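Glycosyltransferase (Rickettsia africae, PDB 7MI0) probably transfers sugar residues from activated donors to acceptor molecules, as expected of a glycosyltransferase with the two-domain GT-B fold. Local coordinates at residues Ile215-Arg220 and Ile293-Glu298; Ser219-Trp224 and Gly248-His253; Asn284-Ser289 and Gln310-Leu315. One frame throughout, in Å; residues are numbered along the deposited sequence.

Contact 1. Residues Ile215-Arg220 and Ile293-Glu298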
ATOM      1  N   ILE A 215       0.746  21.614   3.967  1.00 62.04           N
ATOM      2  CA  ILE A 215       0.541  20.326   4.617  1.00 58.38           C
ATOM      3  C   ILE A 215      -0.322  19.466   3.706  1.00 60.68           C
ATOM      4  O   ILE A 215      -1.468  19.820   3.413  1.00 66.53           O
ATOM      5  CB  ILE A 215      -0.114  20.487   5.995  1.00 58.08           C
ATOM      6  CG1 ILE A 215       0.721  21.402   6.885  1.00 52.58           C
ATOM      7  CG2 ILE A 215      -0.322  19.127   6.632  1.00 57.12           C
ATOM      8  CD1 ILE A 215       0.015  21.788   8.165  1.00 58.50           C
ATOM      9  N   LEU A 216       0.219  18.343   3.260  1.00 55.00           N
ATOM     10  CA  LEU A 216      -0.514  17.425   2.402  1.00 56.67           C
ATOM     11  C   LEU A 216      -0.928  16.206   3.214  1.00 58.18           C
ATOM     12  O   LEU A 216      -0.076  15.527   3.797  1.00 58.28           O
ATOM     13  CB  LEU A 216       0.325  16.999   1.200  1.00 57.57           C
ATOM     14  CG  LEU A 216      -0.422  16.161   0.163  1.00 56.31           C
ATOM     15  CD1 LEU A 216      -1.513  16.992  -0.504  1.00 57.47           C
ATOM     16  CD2 LEU A 216       0.551  15.605  -0.864  1.00 53.41           C
ATOM     17  N   MET A 217      -2.231  15.939   3.260  1.00 58.68           N
ATOM     18  CA  MET A 217      -2.715  14.655   3.752  1.00 58.72           C
ATOM     19  C   MET A 217      -3.306  13.877   2.586  1.00 57.07           C
ATOM     20  O   MET A 217      -4.478  14.080   2.231  1.00 58.41           O
ATOM     21  CB  MET A 217      -3.753  14.826   4.860  1.00 59.37           C
ATOM     22  CG  MET A 217      -4.149  13.497   5.462  1.00 51.60           C
ATOM     23  SD  MET A 217      -5.487  13.651   6.639  1.00 72.99           S
ATOM     24  CE  MET A 217      -5.721  11.932   7.084  1.00 69.58           C
ATOM     25  N   PRO A 218      -2.543  13.004   1.948  1.00 57.48           N
ATOM     26  CA  PRO A 218      -3.071  12.157   0.865  1.00 58.14           C
ATOM     27  C   PRO A 218      -3.689  10.888   1.449  1.00 55.31           C
ATOM     28  O   PRO A 218      -3.067   9.838   1.576  1.00 57.39           O
ATOM     29  CB  PRO A 218      -1.829  11.865   0.021  1.00 55.35           C
ATOM     30  CG  PRO A 218      -0.634  12.416   0.808  1.00 54.99           C
ATOM     31  CD  PRO A 218      -1.114  12.757   2.176  1.00 54.41           C
ATOM     32  N   SER A 219      -4.947  11.003   1.848  1.00 56.59           N
ATOM     33  CA  SER A 219      -5.680   9.904   2.452  1.00 58.56           C
ATOM     34  C   SER A 219      -7.065   9.830   1.837  1.00 64.61           C
ATOM     35  O   SER A 219      -7.721  10.858   1.638  1.00 62.91           O
ATOM     36  CB  SER A 219      -5.812  10.066   3.972  1.00 59.12           C
ATOM     37  OG  SER A 219      -4.621   9.706   4.645  1.00 69.60           O
ATOM     38  N   ARG A 220      -7.494   8.607   1.528  1.00 64.22           N
ATOM     39  CA  ARG A 220      -8.890   8.365   1.196  1.00 63.54           C
ATOM     40  C   ARG A 220      -9.784   8.981   2.264  1.00 65.58           C
ATOM     41  O   ARG A 220      -9.483   8.918   3.458  1.00 65.56           O
ATOM     42  CB  ARG A 220      -9.142   6.856   1.074  1.00 63.57           C
ATOM     43  CG  ARG A 220     -10.608   6.452   0.998  1.00 78.58           C
ATOM     44  CD  ARG A 220     -10.788   5.009   0.520  1.00 81.33           C
ATOM     45  NE  ARG A 220     -10.537   4.000   1.547  1.00 71.91           N
ATOM     46  CZ  ARG A 220      -9.379   3.375   1.726  1.00 79.20           C
ATOM     47  NH1 ARG A 220      -8.303   3.684   1.013  1.00 71.00           N
ATOM     48  NH2 ARG A 220      -9.297   2.410   2.640  1.00 71.40           N
ATOM     49  N   ILE A 293       1.155  13.959   6.050  1.00 50.28           N
ATOM     50  CA  ILE A 293       0.441  13.500   7.237  1.00 52.08           C
ATOM     51  C   ILE A 293      -0.237  12.167   6.949  1.00 56.02           C
ATOM     52  O   ILE A 293      -1.019  12.054   5.997  1.00 61.13           O
ATOM     53  CB  ILE A 293      -0.605  14.520   7.717  1.00 52.16           C
ATOM     54  CG1 ILE A 293       0.051  15.866   8.041  1.00 52.52           C
ATOM     55  CG2 ILE A 293      -1.354  13.975   8.926  1.00 47.80           C
ATOM     56  CD1 ILE A 293       0.969  15.840   9.242  1.00 52.08           C
ATOM     57  N   SER A 294       0.057  11.165   7.776  1.00 54.51           N
ATOM     58  CA  SER A 294      -0.790   9.992   7.944  1.00 52.70           C
ATOM     59  C   SER A 294      -1.290  10.004   9.378  1.00 53.35           C
ATOM     60  O   SER A 294      -0.490   9.945  10.318  1.00 49.76           O
ATOM     61  CB  SER A 294      -0.042   8.693   7.658  1.00 51.13           C
ATOM     62  OG  SER A 294      -0.712   7.603   8.276  1.00 59.37           O
ATOM     63  N   ALA A 295      -2.604  10.089   9.544  1.00 58.52           N
ATOM     64  CA  ALA A 295      -3.202  10.270  10.858  1.00 54.77           C
ATOM     65  C   ALA A 295      -4.180   9.151  11.192  1.00 58.11           C
ATOM     66  O   ALA A 295      -5.106   9.349  11.979  1.00 63.77           O
ATOM     67  CB  ALA A 295      -3.895  11.627  10.943  1.00 51.78           C
ATOM     68  N   SER A 296      -3.983   7.975  10.599  1.00 56.73           N
ATOM     69  CA  SER A 296      -4.941   6.888  10.755  1.00 60.14           C
ATOM     70  C   SER A 296      -5.047   6.476  12.216  1.00 62.85           C
ATOM     71  O   SER A 296      -4.036   6.326  12.909  1.00 60.10           O
ATOM     72  CB  SER A 296      -4.530   5.692   9.897  1.00 62.35           C
ATOM     73  OG  SER A 296      -4.294   6.084   8.556  1.00 71.73           O
ATOM     74  N   ILE A 297      -6.283   6.305  12.689  1.00 60.10           N
ATOM     75  CA  ILE A 297      -6.526   5.900  14.067  1.00 60.52           C
ATOM     76  C   ILE A 297      -6.830   4.417  14.188  1.00 65.87           C
ATOM     77  O   ILE A 297      -6.985   3.912  15.308  1.00 68.43           O
ATOM     78  CB  ILE A 297      -7.657   6.737  14.690  1.00 60.90           C
ATOM     79  CG1 ILE A 297      -8.956   6.540  13.912  1.00 62.35           C
ATOM     80  CG2 ILE A 297      -7.272   8.199  14.696  1.00 63.13           C
ATOM     81  CD1 ILE A 297     -10.069   7.451  14.357  1.00 57.57           C
ATOM     82  N   GLU A 298      -6.934   3.705  13.068  1.00 66.82           N
ATOM     83  CA  GLU A 298      -6.993   2.258  13.024  1.00 63.13           C
ATOM     84  C   GLU A 298      -5.825   1.741  12.193  1.00 66.87           C
ATOM     85  O   GLU A 298      -5.451   2.370  11.196  1.00 68.04           O
ATOM     86  CB  GLU A 298      -8.330   1.765  12.441  1.00 62.47           C
ATOM     87  CG  GLU A 298      -9.515   1.988  13.387  1.00 77.75           C
ATOM     88  CD  GLU A 298     -10.833   1.423  12.867  1.00 96.87           C
ATOM     89  OE1 GLU A 298     -10.816   0.429  12.105  1.00 98.54           O
ATOM     90  OE2 GLU A 298     -11.895   1.978  13.227  1.00 93.22           O
TER
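Ile293 meets strand 214-218 through its backbone and its side chain together. Its N-H gives the one hydrogen bond between the two segments, to Leu216 O at 3.0 Å; the bond is bent, with 142° at the hydrogen and the donor tilted 16° from the carbonyl plane. On one side of this bond, Ile293 CG1 lies 3.6 Å from Ile215 CG2, the two branched chains crossing obliquely. Further along, Met217 CG rests 3.5 Å from Ile293 O, and Pro218 CD approaches the same oxygen at 3.9 Å. Met217 runs straight out, chi1 -174° and the chain extended beyond CG, which brings its CE to 4.3 Å from Ala295 CB. In the next shell, Leu216 is also bonded through its backbone to Ile291, while Ile215 and Met217 pair with strand 243-247 on the other edge. Leu234, Leu230 and His227 of helix 227-235 pack on the Ile215 and Met217 side chains. Pro218 is the centre of an inverse gamma turn. Strands 214-218 and 291-294 are the neighbouring first and fourth strands of a parallel 3-2-1-4-5-6 sheet, the Rossmann-like core of a GT-B domain.

Contact 2. Residues Ser219-Trp224 and Gly248-His253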
ATOM      1  N   SER A 219      -4.947  11.003   1.848  1.00 56.59           N
ATOM      2  CA  SER A 219      -5.680   9.904   2.452  1.00 58.56           C
ATOM      3  C   SER A 219      -7.065   9.830   1.837  1.00 64.61           C
ATOM      4  O   SER A 219      -7.721  10.858   1.638  1.00 62.91           O
ATOM      5  CB  SER A 219      -5.812  10.066   3.972  1.00 59.12           C
ATOM      6  OG  SER A 219      -4.621   9.706   4.645  1.00 69.60           O
ATOM      7  N   ARG A 220      -7.494   8.607   1.528  1.00 64.22           N
ATOM      8  CA  ARG A 220      -8.890   8.365   1.196  1.00 63.54           C
ATOM      9  C   ARG A 220      -9.784   8.981   2.264  1.00 65.58           C
ATOM     10  O   ARG A 220      -9.483   8.918   3.458  1.00 65.56           O
ATOM     11  CB  ARG A 220      -9.142   6.856   1.074  1.00 63.57           C
ATOM     12  CG  ARG A 220     -10.608   6.452   0.998  1.00 78.58           C
ATOM     13  CD  ARG A 220     -10.788   5.009   0.520  1.00 81.33           C
ATOM     14  NE  ARG A 220     -10.537   4.000   1.547  1.00 71.91           N
ATOM     15  CZ  ARG A 220      -9.379   3.375   1.726  1.00 79.20           C
ATOM     16  NH1 ARG A 220      -8.303   3.684   1.013  1.00 71.00           N
ATOM     17  NH2 ARG A 220      -9.297   2.410   2.640  1.00 71.40           N
ATOM     18  N   MET A 221     -10.874   9.612   1.830  1.00 70.07           N
ATOM     19  CA  MET A 221     -11.782  10.280   2.763  1.00 71.07           C
ATOM     20  C   MET A 221     -12.683   9.236   3.424  1.00 74.27           C
ATOM     21  O   MET A 221     -13.844   9.041   3.058  1.00 82.10           O
ATOM     22  CB  MET A 221     -12.596  11.348   2.047  1.00 72.01           C
ATOM     23  CG  MET A 221     -13.235  12.352   2.966  1.00 73.94           C
ATOM     24  SD  MET A 221     -12.000  13.311   3.842  1.00 71.30           S
ATOM     25  CE  MET A 221     -12.795  14.910   3.856  1.00 79.07           C
ATOM     26  N   THR A 222     -12.126   8.553   4.424  1.00 75.13           N
ATOM     27  CA  THR A 222     -12.883   7.646   5.274  1.00 78.17           C
ATOM     28  C   THR A 222     -12.572   7.953   6.736  1.00 78.03           C
ATOM     29  O   THR A 222     -11.570   8.597   7.057  1.00 80.98           O
ATOM     30  CB  THR A 222     -12.586   6.172   4.940  1.00 77.18           C
ATOM     31  OG1 THR A 222     -13.439   5.318   5.714  1.00 79.79           O
ATOM     32  CG2 THR A 222     -11.134   5.831   5.220  1.00 69.58           C
ATOM     33  N   SER A 223     -13.451   7.484   7.629  1.00 85.51           N
ATOM     34  CA  SER A 223     -13.426   7.953   9.014  1.00 84.28           C
ATOM     35  C   SER A 223     -12.136   7.563   9.725  1.00 81.71           C
ATOM     36  O   SER A 223     -11.542   8.384  10.436  1.00 84.07           O
ATOM     37  CB  SER A 223     -14.639   7.417   9.779  1.00 84.94           C
ATOM     38  OG  SER A 223     -14.637   6.000   9.818  1.00 91.28           O
ATOM     39  N   TRP A 224     -11.682   6.326   9.548  1.00 72.60           N
ATOM     40  CA  TRP A 224     -10.521   5.852  10.291  1.00 71.21           C
ATOM     41  C   TRP A 224      -9.198   6.409   9.771  1.00 73.92           C
ATOM     42  O   TRP A 224      -8.144   6.074  10.325  1.00 67.56           O
ATOM     43  CB  TRP A 224     -10.487   4.322  10.284  1.00 71.76           C
ATOM     44  CG  TRP A 224     -10.468   3.714   8.916  1.00 76.61           C
ATOM     45  CD1 TRP A 224     -11.548   3.417   8.133  1.00 75.58           C
ATOM     46  CD2 TRP A 224      -9.311   3.313   8.173  1.00 72.93           C
ATOM     47  NE1 TRP A 224     -11.132   2.860   6.946  1.00 78.44           N
ATOM     48  CE2 TRP A 224      -9.763   2.787   6.945  1.00 71.84           C
ATOM     49  CE3 TRP A 224      -7.935   3.352   8.424  1.00 74.46           C
ATOM     50  CZ2 TRP A 224      -8.890   2.304   5.972  1.00 73.80           C
ATOM     51  CZ3 TRP A 224      -7.066   2.871   7.455  1.00 77.14           C
ATOM     52  CH2 TRP A 224      -7.548   2.353   6.245  1.00 78.65           C
ATOM     53  N   GLY A 248      -7.736  12.883  -1.971  1.00 74.87           N
ATOM     54  CA  GLY A 248      -8.115  11.486  -1.899  1.00 74.47           C
ATOM     55  C   GLY A 248      -9.553  11.319  -2.322  1.00 80.32           C
ATOM     56  O   GLY A 248     -10.297  12.287  -2.483  1.00 82.40           O
ATOM     57  N   ASP A 249      -9.939  10.057  -2.512  1.00 81.67           N
ATOM     58  CA  ASP A 249     -11.300   9.766  -2.948  1.00 86.36           C
ATOM     59  C   ASP A 249     -12.305  10.311  -1.947  1.00 81.00           C
ATOM     60  O   ASP A 249     -12.100  10.237  -0.734  1.00 76.18           O
ATOM     61  CB  ASP A 249     -11.517   8.263  -3.123  1.00 78.98           C
ATOM     62  CG  ASP A 249     -12.975   7.921  -3.398  1.00 89.62           C
ATOM     63  OD1 ASP A 249     -13.527   8.436  -4.395  1.00 94.10           O
ATOM     64  OD2 ASP A 249     -13.575   7.153  -2.615  1.00 89.38           O
ATOM     65  N   ILE A 250     -13.395  10.871  -2.462  1.00 82.10           N
ATOM     66  CA  ILE A 250     -14.434  11.435  -1.612  1.00 85.11           C
ATOM     67  C   ILE A 250     -15.780  10.885  -2.059  1.00 88.86           C
ATOM     68  O   ILE A 250     -16.818  11.540  -1.911  1.00 88.12           O
ATOM     69  CB  ILE A 250     -14.408  12.971  -1.658  1.00 85.52           C
ATOM     70  CG1 ILE A 250     -14.624  13.465  -3.087  1.00 85.63           C
ATOM     71  CG2 ILE A 250     -13.084  13.493  -1.129  1.00 81.53           C
ATOM     72  CD1 ILE A 250     -14.853  14.948  -3.181  1.00 77.41           C
ATOM     73  N   SER A 251     -15.768   9.673  -2.599  1.00 90.64           N
ATOM     74  CA  SER A 251     -16.959   9.070  -3.185  1.00 92.24           C
ATOM     75  C   SER A 251     -17.443   7.835  -2.444  1.00 93.07           C
ATOM     76  O   SER A 251     -18.654   7.665  -2.272  1.00 87.45           O
ATOM     77  CB  SER A 251     -16.688   8.707  -4.648  1.00 94.05           C
ATOM     78  OG  SER A 251     -16.091   9.786  -5.340  1.00101.00           O
ATOM     79  N   ARG A 252     -16.527   6.959  -2.011  1.00 91.18           N
ATOM     80  CA  ARG A 252     -16.932   5.724  -1.343  1.00 81.01           C
ATOM     81  C   ARG A 252     -17.606   6.004  -0.006  1.00 87.97           C
ATOM     82  O   ARG A 252     -18.517   5.268   0.393  1.00 91.14           O
ATOM     83  CB  ARG A 252     -15.725   4.807  -1.151  1.00 61.06           C
ATOM     84  N   HIS A 253     -17.180   7.053   0.690  1.00 87.01           N
ATOM     85  CA  HIS A 253     -17.778   7.472   1.957  1.00 86.03           C
ATOM     86  C   HIS A 253     -18.094   8.960   1.867  1.00 91.52           C
ATOM     87  O   HIS A 253     -17.481   9.785   2.553  1.00 92.95           O
ATOM     88  CB  HIS A 253     -16.848   7.160   3.130  1.00 75.52           C
ATOM     89  CG  HIS A 253     -16.491   5.709   3.247  1.00 76.02           C
ATOM     90  ND1 HIS A 253     -17.406   4.743   3.609  1.00 84.54           N
ATOM     91  CD2 HIS A 253     -15.319   5.059   3.048  1.00 78.15           C
ATOM     92  CE1 HIS A 253     -16.814   3.562   3.627  1.00 85.72           C
ATOM     93  NE2 HIS A 253     -15.546   3.726   3.292  1.00 78.92           N
TER
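Met221 and Asp249 make the firm part of this meeting of two loops. Met221 N donates to Asp249 O at 2.9 Å with 153° at the hydrogen, and the C=O...N angle of 162° shows the donor almost in line with the carbonyl. Beside the bond, Met221 CB packs on Ile250 CG2 at 3.9 Å. Gly248 CA lies 3.6 Å from Ser219 O. Each loop is also braced internally. An inverse gamma turn centred on Met221 joins Thr222 N to Arg220 O. Asp249 OD2 accepts Arg252 N at 3.0 Å, three residues on, which is an Asx motif; separately, Asp249 OD1 accepts Ser251 OG. Both carboxylate oxygens are met on the syn side.

The outer part is looser. His253 and Thr222 run alongside each other in the same direction. Thr222 OG1, anti to the backbone N (chi1 -175°), is thereby set beside the imidazole, 3.3 Å from His253 CD2 in an oblique approach. Met221 O sits at the ring's edge near its plane, 3.5 Å from His253 CB. Arg220 is exposed, and its NE stays 6.0 Å from Asp249 OD2, so the opposite charges make no direct contact. Within the same loop, Thr222 CG2 lies over one face of Trp224 near its rim, 3.4 Å above the ring plane.

The two loops follow strands 214-218 and 243-247. His253 is the N-cap of helix 254-266, whose Thr257 and Val260 receive the Met221 side chain together with His227 of helix 227-235 and Ile275 of strand 273-276.

Contact 3. Residues Asn284-Ser289 and Gln310-Leu315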
ATOM      1  N   ASN A 284       3.560  15.967  -8.256  1.00 68.15           N
ATOM      2  CA  ASN A 284       3.616  17.421  -8.143  1.00 68.05           C
ATOM      3  C   ASN A 284       2.964  17.918  -6.862  1.00 66.09           C
ATOM      4  O   ASN A 284       3.319  18.994  -6.372  1.00 66.60           O
ATOM      5  CB  ASN A 284       2.954  18.079  -9.354  1.00 69.32           C
ATOM      6  CG  ASN A 284       3.697  17.796 -10.645  1.00 77.03           C
ATOM      7  OD1 ASN A 284       3.175  17.138 -11.545  1.00 84.87           O
ATOM      8  ND2 ASN A 284       4.925  18.290 -10.739  1.00 73.45           N
ATOM      9  N   LEU A 285       2.025  17.157  -6.305  1.00 66.99           N
ATOM     10  CA  LEU A 285       1.412  17.554  -5.046  1.00 66.98           C
ATOM     11  C   LEU A 285       2.354  17.324  -3.874  1.00 62.20           C
ATOM     12  O   LEU A 285       2.358  18.105  -2.916  1.00 60.24           O
ATOM     13  CB  LEU A 285       0.099  16.802  -4.845  1.00 67.23           C
ATOM     14  CG  LEU A 285      -1.117  17.691  -5.097  1.00 71.80           C
ATOM     15  CD1 LEU A 285      -2.375  16.873  -5.278  1.00 77.14           C
ATOM     16  CD2 LEU A 285      -1.273  18.664  -3.948  1.00 70.71           C
ATOM     17  N   TYR A 286       3.152  16.258  -3.923  1.00 59.67           N
ATOM     18  CA  TYR A 286       4.204  16.094  -2.927  1.00 56.28           C
ATOM     19  C   TYR A 286       5.234  17.211  -3.046  1.00 60.64           C
ATOM     20  O   TYR A 286       5.631  17.817  -2.043  1.00 59.08           O
ATOM     21  CB  TYR A 286       4.880  14.732  -3.082  1.00 53.27           C
ATOM     22  CG  TYR A 286       4.128  13.556  -2.487  1.00 53.50           C
ATOM     23  CD1 TYR A 286       4.073  13.364  -1.112  1.00 52.42           C
ATOM     24  CD2 TYR A 286       3.506  12.617  -3.303  1.00 52.16           C
ATOM     25  CE1 TYR A 286       3.404  12.281  -0.568  1.00 52.17           C
ATOM     26  CE2 TYR A 286       2.836  11.534  -2.767  1.00 50.44           C
ATOM     27  CZ  TYR A 286       2.789  11.371  -1.401  1.00 49.63           C
ATOM     28  OH  TYR A 286       2.125  10.294  -0.867  1.00 49.76           O
ATOM     29  N   GLY A 287       5.659  17.509  -4.276  1.00 59.09           N
ATOM     30  CA  GLY A 287       6.706  18.494  -4.479  1.00 57.63           C
ATOM     31  C   GLY A 287       6.366  19.867  -3.939  1.00 63.50           C
ATOM     32  O   GLY A 287       7.257  20.594  -3.486  1.00 64.11           O
ATOM     33  N   ILE A 288       5.082  20.247  -3.978  1.00 64.98           N
ATOM     34  CA  ILE A 288       4.681  21.557  -3.465  1.00 63.93           C
ATOM     35  C   ILE A 288       4.482  21.554  -1.962  1.00 58.84           C
ATOM     36  O   ILE A 288       4.312  22.626  -1.368  1.00 62.99           O
ATOM     37  CB  ILE A 288       3.383  22.083  -4.108  1.00 64.25           C
ATOM     38  CG1 ILE A 288       2.188  21.206  -3.721  1.00 66.43           C
ATOM     39  CG2 ILE A 288       3.536  22.179  -5.618  1.00 65.99           C
ATOM     40  CD1 ILE A 288       0.857  21.739  -4.210  1.00 70.43           C
ATOM     41  N   SER A 289       4.511  20.389  -1.332  1.00 56.78           N
ATOM     42  CA  SER A 289       4.263  20.278   0.095  1.00 59.31           C
ATOM     43  C   SER A 289       5.575  20.223   0.865  1.00 56.19           C
ATOM     44  O   SER A 289       6.631  19.878   0.330  1.00 57.35           O
ATOM     45  CB  SER A 289       3.422  19.037   0.399  1.00 59.60           C
ATOM     46  OG  SER A 289       2.347  18.925  -0.515  1.00 61.11           O
ATOM     47  N   GLN A 310       8.473   9.982   2.088  1.00 42.65           N
ATOM     48  CA  GLN A 310       9.902   9.868   2.348  1.00 38.40           C
ATOM     49  C   GLN A 310      10.697   9.867   1.049  1.00 41.80           C
ATOM     50  O   GLN A 310      11.784  10.452   0.977  1.00 44.43           O
ATOM     51  CB  GLN A 310      10.187   8.603   3.152  1.00 38.56           C
ATOM     52  CG  GLN A 310       9.854   8.706   4.615  1.00 40.14           C
ATOM     53  CD  GLN A 310      10.091   7.399   5.339  1.00 45.60           C
ATOM     54  OE1 GLN A 310       9.538   6.360   4.969  1.00 47.21           O
ATOM     55  NE2 GLN A 310      10.923   7.440   6.376  1.00 45.40           N
ATOM     56  N   ALA A 311      10.170   9.215   0.009  1.00 42.21           N
ATOM     57  CA  ALA A 311      10.851   9.220  -1.280  1.00 42.99           C
ATOM     58  C   ALA A 311      10.985  10.633  -1.840  1.00 46.43           C
ATOM     59  O   ALA A 311      11.954  10.932  -2.550  1.00 41.95           O
ATOM     60  CB  ALA A 311      10.105   8.326  -2.271  1.00 37.24           C
ATOM     61  N   MET A 312      10.040  11.513  -1.524  1.00 44.11           N
ATOM     62  CA  MET A 312      10.028  12.860  -2.067  1.00 42.35           C
ATOM     63  C   MET A 312      10.785  13.857  -1.198  1.00 44.56           C
ATOM     64  O   MET A 312      10.664  15.067  -1.423  1.00 46.94           O
ATOM     65  CB  MET A 312       8.584  13.322  -2.274  1.00 42.23           C
ATOM     66  CG  MET A 312       7.834  12.541  -3.339  1.00 41.61           C
ATOM     67  SD  MET A 312       8.619  12.569  -4.967  1.00 49.46           S
ATOM     68  CE  MET A 312       8.540  14.315  -5.358  1.00 48.25           C
ATOM     69  N   LYS A 313      11.561  13.377  -0.220  1.00 43.45           N
ATOM     70  CA  LYS A 313      12.417  14.224   0.625  1.00 49.17           C
ATOM     71  C   LYS A 313      11.592  15.216   1.449  1.00 44.11           C
ATOM     72  O   LYS A 313      11.922  16.398   1.551  1.00 44.36           O
ATOM     73  CB  LYS A 313      13.479  14.963  -0.207  1.00 40.45           C
ATOM     74  CG  LYS A 313      14.555  14.080  -0.829  1.00 40.13           C
ATOM     75  CD  LYS A 313      15.540  14.898  -1.666  1.00 47.87           C
ATOM     76  CE  LYS A 313      16.805  14.104  -1.995  1.00 55.73           C
ATOM     77  NZ  LYS A 313      17.799  14.882  -2.790  1.00 65.25           N
ATOM     78  N   LYS A 314      10.520  14.720   2.062  1.00 43.63           N
ATOM     79  CA  LYS A 314       9.618  15.547   2.850  1.00 47.78           C
ATOM     80  C   LYS A 314       9.726  15.215   4.336  1.00 42.57           C
ATOM     81  O   LYS A 314      10.229  14.161   4.728  1.00 38.50           O
ATOM     82  CB  LYS A 314       8.170  15.366   2.381  1.00 45.10           C
ATOM     83  CG  LYS A 314       7.968  15.690   0.917  1.00 46.40           C
ATOM     84  CD  LYS A 314       8.421  17.111   0.616  1.00 49.78           C
ATOM     85  CE  LYS A 314       8.521  17.344  -0.883  1.00 53.09           C
ATOM     86  NZ  LYS A 314       8.746  18.771  -1.231  1.00 63.60           N
ATOM     87  N   LEU A 315       9.254  16.139   5.166  1.00 40.10           N
ATOM     88  CA  LEU A 315       9.067  15.844   6.580  1.00 43.83           C
ATOM     89  C   LEU A 315       7.762  15.077   6.739  1.00 48.85           C
ATOM     90  O   LEU A 315       6.697  15.565   6.345  1.00 51.07           O
ATOM     91  CB  LEU A 315       9.051  17.126   7.407  1.00 47.29           C
ATOM     92  CG  LEU A 315      10.368  17.900   7.477  1.00 45.56           C
ATOM     93  CD1 LEU A 315      10.240  19.058   8.453  1.00 46.21           C
ATOM     94  CD2 LEU A 315      11.532  16.983   7.856  1.00 40.08           C
TER
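Lys314 turns at chi2 (-57°) and then runs extended, carrying its ammonium group across to the end of helix 282-287, where Lys314 NZ donates to Ser289 O at 2.9 Å. The C=O...N angle of 169° places NZ nearly straight out from that carbonyl. A second, weak bond runs from Lys314 NZ to Gly287 O at 3.3 Å, and the methylene CE passes 3.1 Å from Tyr286 O, which already accepts Ser289 N. Carbonyl groups at a helix C-terminus carry partial negative charge, so a lysine amine placed among them is probably favoured electrostatically.

Helix 304-311 links neighbouring parallel strands 291-294 and 315-319 in a beta-alpha-beta crossover; helix 282-287 leads into the first of these strands, and the contact joins the C-terminal ends of both helices. Met312, the first residue to leave helical geometry after helix 304-311, is bent at chi2 and chi3, which folds its chain so that CG meets Tyr286 CB at 3.7 Å while CE lies 4.4 Å from Gly287 N. The Tyr286 and Met312 side chains cross at about a right angle, with CG oblique to the ring. The phenol end of Tyr286 is held elsewhere, its OH hydrogen-bonded to Glu308 OE1, and its side chain touches Pro218 of strand 214-218. Phe189 also packs on Met312.

How the contacts relate
All three contacts lie in the Rossmann-like domain built on the six-stranded parallel sheet. Contacts 1 and 3 are buried, contact 2 only partly. Contact 1 is strand pairing between 214-218 and 291-294 with apolar side chains around it. Contact 2 begins where the first segment of contact 1 ends, sharing Ser219 and Arg220, in the loops beyond the strand, and relies on a backbone bond. Ile297 N lies 3.0 Å from Trp224 O, a probable hydrogen bond joining the two. Contact 3 sits between helix ends, combining methionine packing with a lysine on carbonyl oxygens; it meets contact 1 where Leu216 packs against Ser289 and Leu285. Contacts 2 and 3 do not touch, their nearest atoms about 7 Å apart.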